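Local coordinates for putative glucarate dehydratase (Pseudomonas fluorescens, PDB 4IT1), which probably catalyses the magnesium-dependent dehydration of D-glucarate to 5-dehydro-4-deoxy-D-glucarate, at residues Ser44-Pro49 against Val429-Arg434; Gln176-Pro181 against Gln433-Asp438. All coordinates share one frame; numbering follows the deposited sequence.

Contact 1. Residues Ser44-Pro49 against Val429-Arg434; sequences SGIHEP and VRQMQR
The loop joining strands 25-36 and 50-60, which lies beside the probable active site, meets helix 428-433 here, with Gln431 and Met432 laid against Gly45 to Pro49. Gln431 CB lies 3.5 Å from Ile46 O. Its CG is anti to the backbone N (chi1 -171°) and the chain then bends (chi2 61°), which carries the amide past the His47 carbonyl toward Glu48. There Gln431 OE1 touches Glu48 CG at 3.3 Å, and the amide and carboxylate planes are only 16° apart. The polar link is indirect: Gln431 NE2 donates to a water at 3.1 Å, and that water donates to His47 O, also at 3.1 Å. Replacing Gln431 with an alanine is likely to leave this water without its amide donor and to open a gap beside Glu48 CG. In the mandelate racemase/muconate lactonizing enzyme family, the loop between the first two strands of the N-terminal capping domain closes over the barrel's active site. Consistent with this, His47 NE2 bonds a bound tartrate, probably from the crystallisation liquor but likely to mark the pocket, while its ND1 bonds Asp37. Glu48 OE2 in turn accepts from the backbone N of Asp427, tying the loop to the residues just before the helix. Met432 bends at both chi2 and chi3 and brings CE to 3.3 Å from Gly45 O and 3.8 Å from Ile46 CB. The backbones pass close here, Met432 CB lying 3.8 Å from Gly45 CA. Val429 CG2 borders the Ser44 carbonyl, whose oxygen accepts from Trp439 NE1.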
ATOM      1  N   SER A  44     -31.051   9.956  -7.863  1.00 47.14           N
ATOM      2  CA  SER A  44     -31.166   9.986  -9.318  1.00 53.96           C
ATOM      3  C   SER A  44     -32.540   9.570  -9.859  1.00 60.72           C
ATOM      4  O   SER A  44     -32.983  10.064 -10.901  1.00 67.67           O
ATOM      5  CB  SER A  44     -30.099   9.073  -9.923  1.00 51.93           C
ATOM      6  OG  SER A  44     -28.804   9.593  -9.688  1.00 66.55           O
ATOM      7  N   GLY A  45     -33.201   8.650  -9.164  1.00 58.67           N
ATOM      8  CA  GLY A  45     -34.527   8.197  -9.567  1.00 59.90           C
ATOM      9  C   GLY A  45     -34.963   6.926  -8.867  1.00 58.85           C
ATOM     10  O   GLY A  45     -35.280   6.949  -7.673  1.00 48.42           O
ATOM     11  N   ILE A  46     -34.977   5.821  -9.615  1.00 50.50           N
ATOM     12  CA  ILE A  46     -35.463   4.538  -9.111  1.00 47.35           C
ATOM     13  C   ILE A  46     -34.864   3.379  -9.889  1.00 52.20           C
ATOM     14  O   ILE A  46     -34.659   3.465 -11.102  1.00 50.20           O
ATOM     15  CB  ILE A  46     -37.008   4.431  -9.157  1.00 47.54           C
ATOM     16  CG1 ILE A  46     -37.481   3.204  -8.355  1.00 53.58           C
ATOM     17  CG2 ILE A  46     -37.506   4.369 -10.600  1.00 50.08           C
ATOM     18  CD1 ILE A  46     -38.954   3.200  -8.012  1.00 37.45           C
ATOM     19  N   HIS A  47     -34.604   2.291  -9.172  1.00 55.69           N
ATOM     20  CA  HIS A  47     -34.045   1.085  -9.759  1.00 57.34           C
ATOM     21  C   HIS A  47     -34.973   0.465 -10.797  1.00 51.07           C
ATOM     22  O   HIS A  47     -36.205   0.557 -10.699  1.00 52.68           O
ATOM     23  CB  HIS A  47     -33.741   0.062  -8.663  1.00 54.64           C
ATOM     24  CG  HIS A  47     -32.490   0.349  -7.894  1.00 66.15           C
ATOM     25  ND1 HIS A  47     -31.522  -0.607  -7.664  1.00 67.91           N
ATOM     26  CD2 HIS A  47     -32.042   1.486  -7.307  1.00 51.34           C
ATOM     27  CE1 HIS A  47     -30.540  -0.075  -6.960  1.00 61.07           C
ATOM     28  NE2 HIS A  47     -30.829   1.194  -6.733  1.00 55.03           N
ATOM     29  N   GLU A  48     -34.352  -0.158 -11.788  1.00 50.44           N
ATOM     30  CA  GLU A  48     -35.039  -0.983 -12.765  1.00 55.32           C
ATOM     31  C   GLU A  48     -35.370  -2.348 -12.137  1.00 68.35           C
ATOM     32  O   GLU A  48     -34.679  -2.785 -11.210  1.00 61.70           O
ATOM     33  CB  GLU A  48     -34.137  -1.153 -13.982  1.00 49.94           C
ATOM     34  CG  GLU A  48     -34.069   0.099 -14.842  1.00 57.12           C
ATOM     35  CD  GLU A  48     -32.803   0.170 -15.662  1.00 61.36           C
ATOM     36  OE1 GLU A  48     -32.860  -0.167 -16.860  1.00 68.40           O
ATOM     37  OE2 GLU A  48     -31.750   0.552 -15.107  1.00 60.54           O
ATOM     38  N   PRO A  49     -36.421  -3.030 -12.636  1.00 74.09           N
ATOM     39  CA  PRO A  49     -36.759  -4.353 -12.095  1.00 68.17           C
ATOM     40  C   PRO A  49     -35.620  -5.368 -12.210  1.00 68.48           C
ATOM     41  O   PRO A  49     -35.677  -6.423 -11.571  1.00 69.98           O
ATOM     42  CB  PRO A  49     -37.965  -4.785 -12.937  1.00 72.34           C
ATOM     43  CG  PRO A  49     -37.890  -3.952 -14.175  1.00 82.60           C
ATOM     44  CD  PRO A  49     -37.339  -2.636 -13.718  1.00 75.44           C
ATOM     45  N   VAL A 429     -32.572   7.095 -14.081  1.00 48.32           N
ATOM     46  CA  VAL A 429     -33.191   8.339 -14.533  1.00 43.24           C
ATOM     47  C   VAL A 429     -34.281   8.056 -15.568  1.00 44.67           C
ATOM     48  O   VAL A 429     -35.415   8.510 -15.403  1.00 43.79           O
ATOM     49  CB  VAL A 429     -32.163   9.352 -15.100  1.00 46.49           C
ATOM     50  CG1 VAL A 429     -32.840  10.684 -15.388  1.00 47.47           C
ATOM     51  CG2 VAL A 429     -31.001   9.551 -14.140  1.00 45.33           C
ATOM     52  N   ARG A 430     -33.940   7.317 -16.629  1.00 41.72           N
ATOM     53  CA  ARG A 430     -34.964   6.875 -17.582  1.00 47.88           C
ATOM     54  C   ARG A 430     -36.078   6.129 -16.852  1.00 47.44           C
ATOM     55  O   ARG A 430     -37.266   6.397 -17.063  1.00 42.32           O
ATOM     56  CB  ARG A 430     -34.374   5.990 -18.679  1.00 45.27           C
ATOM     57  CG  ARG A 430     -35.338   5.788 -19.845  1.00 50.22           C
ATOM     58  CD  ARG A 430     -34.642   5.392 -21.146  1.00 53.41           C
ATOM     59  NE  ARG A 430     -33.658   6.375 -21.631  1.00 49.81           N
ATOM     60  CZ  ARG A 430     -33.932   7.635 -21.978  1.00 48.30           C
ATOM     61  NH1 ARG A 430     -32.960   8.425 -22.405  1.00 44.82           N
ATOM     62  NH2 ARG A 430     -35.166   8.121 -21.877  1.00 56.80           N
ATOM     63  N   GLN A 431     -35.681   5.216 -15.967  1.00 47.23           N
ATOM     64  CA  GLN A 431     -36.641   4.403 -15.238  1.00 42.57           C
ATOM     65  C   GLN A 431     -37.619   5.265 -14.460  1.00 42.15           C
ATOM     66  O   GLN A 431     -38.820   5.023 -14.514  1.00 43.96           O
ATOM     67  CB  GLN A 431     -35.928   3.396 -14.327  1.00 56.59           C
ATOM     68  CG  GLN A 431     -36.844   2.358 -13.684  1.00 59.54           C
ATOM     69  CD  GLN A 431     -37.580   1.483 -14.693  1.00 64.52           C
ATOM     70  OE1 GLN A 431     -37.060   1.152 -15.764  1.00 59.36           O
ATOM     71  NE2 GLN A 431     -38.800   1.099 -14.345  1.00 58.64           N
ATOM     72  N   MET A 432     -37.123   6.289 -13.763  1.00 42.30           N
ATOM     73  CA  MET A 432     -38.027   7.188 -13.034  1.00 43.95           C
ATOM     74  C   MET A 432     -38.984   7.923 -13.974  1.00 49.50           C
ATOM     75  O   MET A 432     -40.088   8.306 -13.559  1.00 45.50           O
ATOM     76  CB  MET A 432     -37.260   8.176 -12.137  1.00 44.28           C
ATOM     77  CG  MET A 432     -38.134   9.094 -11.281  1.00 50.15           C
ATOM     78  SD  MET A 432     -39.332   8.306 -10.158  1.00 64.14           S
ATOM     79  CE  MET A 432     -38.284   7.942  -8.768  1.00 47.47           C
ATOM     80  N   GLN A 433     -38.572   8.108 -15.234  1.00 47.02           N
ATOM     81  CA  GLN A 433     -39.378   8.863 -16.200  1.00 51.11           C
ATOM     82  C   GLN A 433     -40.688   8.142 -16.551  1.00 55.70           C
ATOM     83  O   GLN A 433     -41.629   8.761 -17.043  1.00 60.22           O
ATOM     84  CB  GLN A 433     -38.560   9.239 -17.453  1.00 51.91           C
ATOM     85  CG  GLN A 433     -37.720  10.500 -17.250  1.00 46.72           C
ATOM     86  CD  GLN A 433     -36.660  10.752 -18.317  1.00 53.65           C
ATOM     87  OE1 GLN A 433     -36.497   9.988 -19.268  1.00 50.67           O
ATOM     88  NE2 GLN A 433     -35.915  11.840 -18.143  1.00 49.63           N
ATOM     89  N   ARG A 434     -40.752   6.845 -16.254  1.00 58.57           N
ATOM     90  CA  ARG A 434     -41.970   6.064 -16.475  1.00 49.35           C
ATOM     91  C   ARG A 434     -43.055   6.352 -15.437  1.00 48.28           C
ATOM     92  O   ARG A 434     -44.236   6.101 -15.682  1.00 57.93           O
ATOM     93  CB  ARG A 434     -41.652   4.576 -16.554  1.00 48.93           C
ATOM     94  CG  ARG A 434     -40.732   4.203 -17.708  1.00 43.47           C
ATOM     95  CD  ARG A 434     -39.869   3.021 -17.324  1.00 56.85           C
ATOM     96  NE  ARG A 434     -39.734   2.047 -18.404  1.00 81.69           N
ATOM     97  CZ  ARG A 434     -40.483   0.953 -18.537  1.00 93.25           C
ATOM     98  NH1 ARG A 434     -41.441   0.675 -17.657  1.00 83.44           N
ATOM     99  NH2 ARG A 434     -40.277   0.131 -19.558  1.00100.38           N
TER
HETATM  100  O   HOH W   1     -39.196   0.832 -11.247  1.00 58.24           O

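Contact 2. Residues Gln176-Pro181 against Gln433-Asp438; sequences QHVDSP and QRYKPD
Tyr435 OH accepts a nearly straight hydrogen bond from Val178 N, 3.0 Å long with an N-H...O angle of 173°, and this is the direct polar bond between Gln176-Pro181 and Gln433-Asp438. The same hydroxyl lies 3.6 Å from His177 CA, so the phenol reaches right up to the backbone where His177 joins Val178. A water lies in the plane of both rings, at the edge of each, and is 2.8 Å from His177 ND1. Its 2.4 Å separation from Tyr435 OH is too short for a normal hydrogen bond, which makes that half of the bridge doubtful. At the other end of the imidazole, NE2 bonds the carbonyl oxygen of Asp37, which, with the water at ND1, probably restrains the ring's rotation. Apolar packing backs the polar bond: Val178 and Tyr435 approach from opposite directions, and Val178 CB rests 3.7 Å from Tyr435 CE2. Val178 CG1 sits between its own backbone N and carbonyl carbon (chi1 79°), a placement that lets it meet both the phenol and the neighbouring arginine. Arg434 NH1 touches this methyl at 3.7 Å, with the carbon in the guanidinium plane at its edge. Asp179 OD2 and Arg434 NH1 are 5.4 Å apart, not in contact, so any attraction between them is probably modest. The Tyr435 ring also meets that of Tyr174, their planes inclined by about 40°. The contact lies at the surface, where the loop running from barrel strand 163-170 to helix 193-207 meets the C-terminal segment as it leaves helix 428-433.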
ATOM      1  N   GLN A 176     -44.351  -1.786  -5.825  1.00 75.25           N
ATOM      2  CA  GLN A 176     -44.078  -2.579  -7.021  1.00 72.42           C
ATOM      3  C   GLN A 176     -43.512  -1.741  -8.163  1.00 67.51           C
ATOM      4  O   GLN A 176     -43.764  -0.533  -8.251  1.00 67.21           O
ATOM      5  CB  GLN A 176     -45.360  -3.276  -7.500  1.00 73.32           C
ATOM      6  CG  GLN A 176     -46.543  -2.335  -7.684  1.00 80.85           C
ATOM      7  CD  GLN A 176     -47.695  -2.962  -8.449  1.00 94.68           C
ATOM      8  OE1 GLN A 176     -48.807  -3.066  -7.930  1.00 98.56           O
ATOM      9  NE2 GLN A 176     -47.438  -3.374  -9.690  1.00 85.95           N
ATOM     10  N   HIS A 177     -42.753  -2.402  -9.032  1.00 57.55           N
ATOM     11  CA  HIS A 177     -42.361  -1.846 -10.319  1.00 58.81           C
ATOM     12  C   HIS A 177     -43.590  -1.614 -11.201  1.00 70.81           C
ATOM     13  O   HIS A 177     -44.483  -2.467 -11.276  1.00 77.45           O
ATOM     14  CB  HIS A 177     -41.402  -2.796 -11.034  1.00 55.01           C
ATOM     15  CG  HIS A 177     -40.057  -2.899 -10.386  1.00 62.80           C
ATOM     16  ND1 HIS A 177     -39.123  -1.886 -10.439  1.00 58.46           N
ATOM     17  CD2 HIS A 177     -39.479  -3.904  -9.687  1.00 64.37           C
ATOM     18  CE1 HIS A 177     -38.032  -2.259  -9.794  1.00 56.19           C
ATOM     19  NE2 HIS A 177     -38.222  -3.480  -9.328  1.00 64.17           N
ATOM     20  N   VAL A 178     -43.632  -0.455 -11.854  1.00 69.23           N
ATOM     21  CA  VAL A 178     -44.632  -0.160 -12.880  1.00 68.21           C
ATOM     22  C   VAL A 178     -44.583  -1.243 -13.964  1.00 70.01           C
ATOM     23  O   VAL A 178     -43.493  -1.688 -14.356  1.00 57.81           O
ATOM     24  CB  VAL A 178     -44.408   1.251 -13.490  1.00 70.06           C
ATOM     25  CG1 VAL A 178     -43.271   1.250 -14.514  1.00 63.57           C
ATOM     26  CG2 VAL A 178     -45.696   1.798 -14.094  1.00 63.56           C
ATOM     27  N   ASP A 179     -45.759  -1.676 -14.422  1.00 78.34           N
ATOM     28  CA  ASP A 179     -45.874  -2.757 -15.415  1.00 80.58           C
ATOM     29  C   ASP A 179     -44.803  -3.825 -15.195  1.00 73.35           C
ATOM     30  O   ASP A 179     -43.971  -4.084 -16.073  1.00 71.96           O
ATOM     31  CB  ASP A 179     -45.806  -2.198 -16.844  1.00 78.64           C
ATOM     32  CG  ASP A 179     -46.868  -1.134 -17.114  1.00 91.23           C
ATOM     33  OD1 ASP A 179     -47.829  -1.001 -16.322  1.00 82.06           O
ATOM     34  OD2 ASP A 179     -46.734  -0.422 -18.129  1.00 96.23           O
ATOM     35  N   SER A 180     -44.835  -4.422 -14.003  1.00 74.31           N
ATOM     36  CA  SER A 180     -43.816  -5.370 -13.550  1.00 74.46           C
ATOM     37  C   SER A 180     -43.889  -6.692 -14.313  1.00 76.69           C
ATOM     38  O   SER A 180     -44.990  -7.213 -14.531  1.00 72.45           O
ATOM     39  CB  SER A 180     -43.969  -5.625 -12.049  1.00 84.56           C
ATOM     40  OG  SER A 180     -42.890  -6.395 -11.543  1.00100.66           O
ATOM     41  N   PRO A 181     -42.718  -7.237 -14.716  1.00 72.35           N
ATOM     42  CA  PRO A 181     -42.641  -8.501 -15.454  1.00 75.71           C
ATOM     43  C   PRO A 181     -42.527  -9.749 -14.548  1.00 79.63           C
ATOM     44  O   PRO A 181     -42.096 -10.813 -15.013  1.00 68.66           O
ATOM     45  CB  PRO A 181     -41.369  -8.324 -16.292  1.00 66.23           C
ATOM     46  CG  PRO A 181     -40.497  -7.435 -15.466  1.00 64.94           C
ATOM     47  CD  PRO A 181     -41.375  -6.662 -14.507  1.00 66.02           C
ATOM     48  N   GLN A 433     -38.572   8.108 -15.234  1.00 47.02           N
ATOM     49  CA  GLN A 433     -39.378   8.863 -16.200  1.00 51.11           C
ATOM     50  C   GLN A 433     -40.688   8.142 -16.551  1.00 55.70           C
ATOM     51  O   GLN A 433     -41.629   8.761 -17.043  1.00 60.22           O
ATOM     52  CB  GLN A 433     -38.560   9.239 -17.453  1.00 51.91           C
ATOM     53  CG  GLN A 433     -37.720  10.500 -17.250  1.00 46.72           C
ATOM     54  CD  GLN A 433     -36.660  10.752 -18.317  1.00 53.65           C
ATOM     55  OE1 GLN A 433     -36.497   9.988 -19.268  1.00 50.67           O
ATOM     56  NE2 GLN A 433     -35.915  11.840 -18.143  1.00 49.63           N
ATOM     57  N   ARG A 434     -40.752   6.845 -16.254  1.00 58.57           N
ATOM     58  CA  ARG A 434     -41.970   6.064 -16.475  1.00 49.35           C
ATOM     59  C   ARG A 434     -43.055   6.352 -15.437  1.00 48.28           C
ATOM     60  O   ARG A 434     -44.236   6.101 -15.682  1.00 57.93           O
ATOM     61  CB  ARG A 434     -41.652   4.576 -16.554  1.00 48.93           C
ATOM     62  CG  ARG A 434     -40.732   4.203 -17.708  1.00 43.47           C
ATOM     63  CD  ARG A 434     -39.869   3.021 -17.324  1.00 56.85           C
ATOM     64  NE  ARG A 434     -39.734   2.047 -18.404  1.00 81.69           N
ATOM     65  CZ  ARG A 434     -40.483   0.953 -18.537  1.00 93.25           C
ATOM     66  NH1 ARG A 434     -41.441   0.675 -17.657  1.00 83.44           N
ATOM     67  NH2 ARG A 434     -40.277   0.131 -19.558  1.00100.38           N
ATOM     68  N   TYR A 435     -42.660   6.904 -14.293  1.00 48.49           N
ATOM     69  CA  TYR A 435     -43.616   7.271 -13.239  1.00 54.16           C
ATOM     70  C   TYR A 435     -43.898   8.762 -13.287  1.00 55.01           C
ATOM     71  O   TYR A 435     -45.032   9.201 -13.081  1.00 49.08           O
ATOM     72  CB  TYR A 435     -43.073   6.924 -11.843  1.00 53.35           C
ATOM     73  CG  TYR A 435     -42.654   5.483 -11.638  1.00 53.81           C
ATOM     74  CD1 TYR A 435     -41.431   5.012 -12.124  1.00 49.31           C
ATOM     75  CD2 TYR A 435     -43.468   4.595 -10.926  1.00 59.83           C
ATOM     76  CE1 TYR A 435     -41.038   3.698 -11.929  1.00 58.67           C
ATOM     77  CE2 TYR A 435     -43.084   3.274 -10.728  1.00 50.48           C
ATOM     78  CZ  TYR A 435     -41.871   2.832 -11.225  1.00 62.53           C
ATOM     79  OH  TYR A 435     -41.487   1.524 -11.021  1.00 63.28           O
ATOM     80  N   LYS A 436     -42.845   9.543 -13.517  1.00 56.71           N
ATOM     81  CA  LYS A 436     -42.962  10.992 -13.572  1.00 58.71           C
ATOM     82  C   LYS A 436     -42.338  11.414 -14.895  1.00 64.33           C
ATOM     83  O   LYS A 436     -41.111  11.466 -15.014  1.00 58.46           O
ATOM     84  CB  LYS A 436     -42.257  11.653 -12.379  1.00 64.92           C
ATOM     85  CG  LYS A 436     -42.501  10.978 -11.031  1.00 62.96           C
ATOM     86  CD  LYS A 436     -41.887  11.749  -9.869  1.00 63.57           C
ATOM     87  CE  LYS A 436     -41.723  10.845  -8.653  1.00 69.94           C
ATOM     88  NZ  LYS A 436     -41.639  11.598  -7.370  1.00 63.69           N
ATOM     89  N   PRO A 437     -43.181  11.689 -15.908  1.00 60.65           N
ATOM     90  CA  PRO A 437     -42.668  11.942 -17.263  1.00 59.24           C
ATOM     91  C   PRO A 437     -41.725  13.150 -17.334  1.00 48.16           C
ATOM     92  O   PRO A 437     -40.770  13.118 -18.103  1.00 37.30           O
ATOM     93  CB  PRO A 437     -43.941  12.165 -18.097  1.00 53.20           C
ATOM     94  CG  PRO A 437     -44.988  12.563 -17.103  1.00 62.96           C
ATOM     95  CD  PRO A 437     -44.649  11.827 -15.833  1.00 60.21           C
ATOM     96  N   ASP A 438     -41.974  14.168 -16.508  1.00 44.98           N
ATOM     97  CA  ASP A 438     -41.138  15.380 -16.453  1.00 49.02           C
ATOM     98  C   ASP A 438     -39.850  15.288 -15.593  1.00 59.87           C
ATOM     99  O   ASP A 438     -39.254  16.318 -15.268  1.00 60.74           O
ATOM    100  CB  ASP A 438     -41.977  16.569 -15.981  1.00 46.33           C
ATOM    101  CG  ASP A 438     -43.201  16.832 -16.873  1.00 58.79           C
ATOM    102  OD1 ASP A 438     -43.059  16.937 -18.119  1.00 56.04           O
ATOM    103  OD2 ASP A 438     -44.318  16.953 -16.316  1.00 57.70           O
TER
HETATM  104  O   HOH W   1     -39.196   0.832 -11.247  1.00 58.24           O

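Both contacts involve the same stretch near the C-terminus, their second segments overlapping at Gln433 and Arg434, and their centres are 7 Å apart. Contact 1 is larger (376 Å² against 212 Å²) and more buried, five of its nine touching residues being buried against one of five in contact 2. It sets helix 428-433 against the capping-domain loop that reaches the tartrate; contact 2 is a surface meeting of two loops, away from the annotated sites. Both pack apolar groups, but contact 1 links polar atoms through a water, contact 2 by a direct backbone-to-hydroxyl bond. They also touch, with Ile46 CG2 3.8 Å from Tyr435 CE1. One water lies at both, though its link to Tyr435 OH is doubtful.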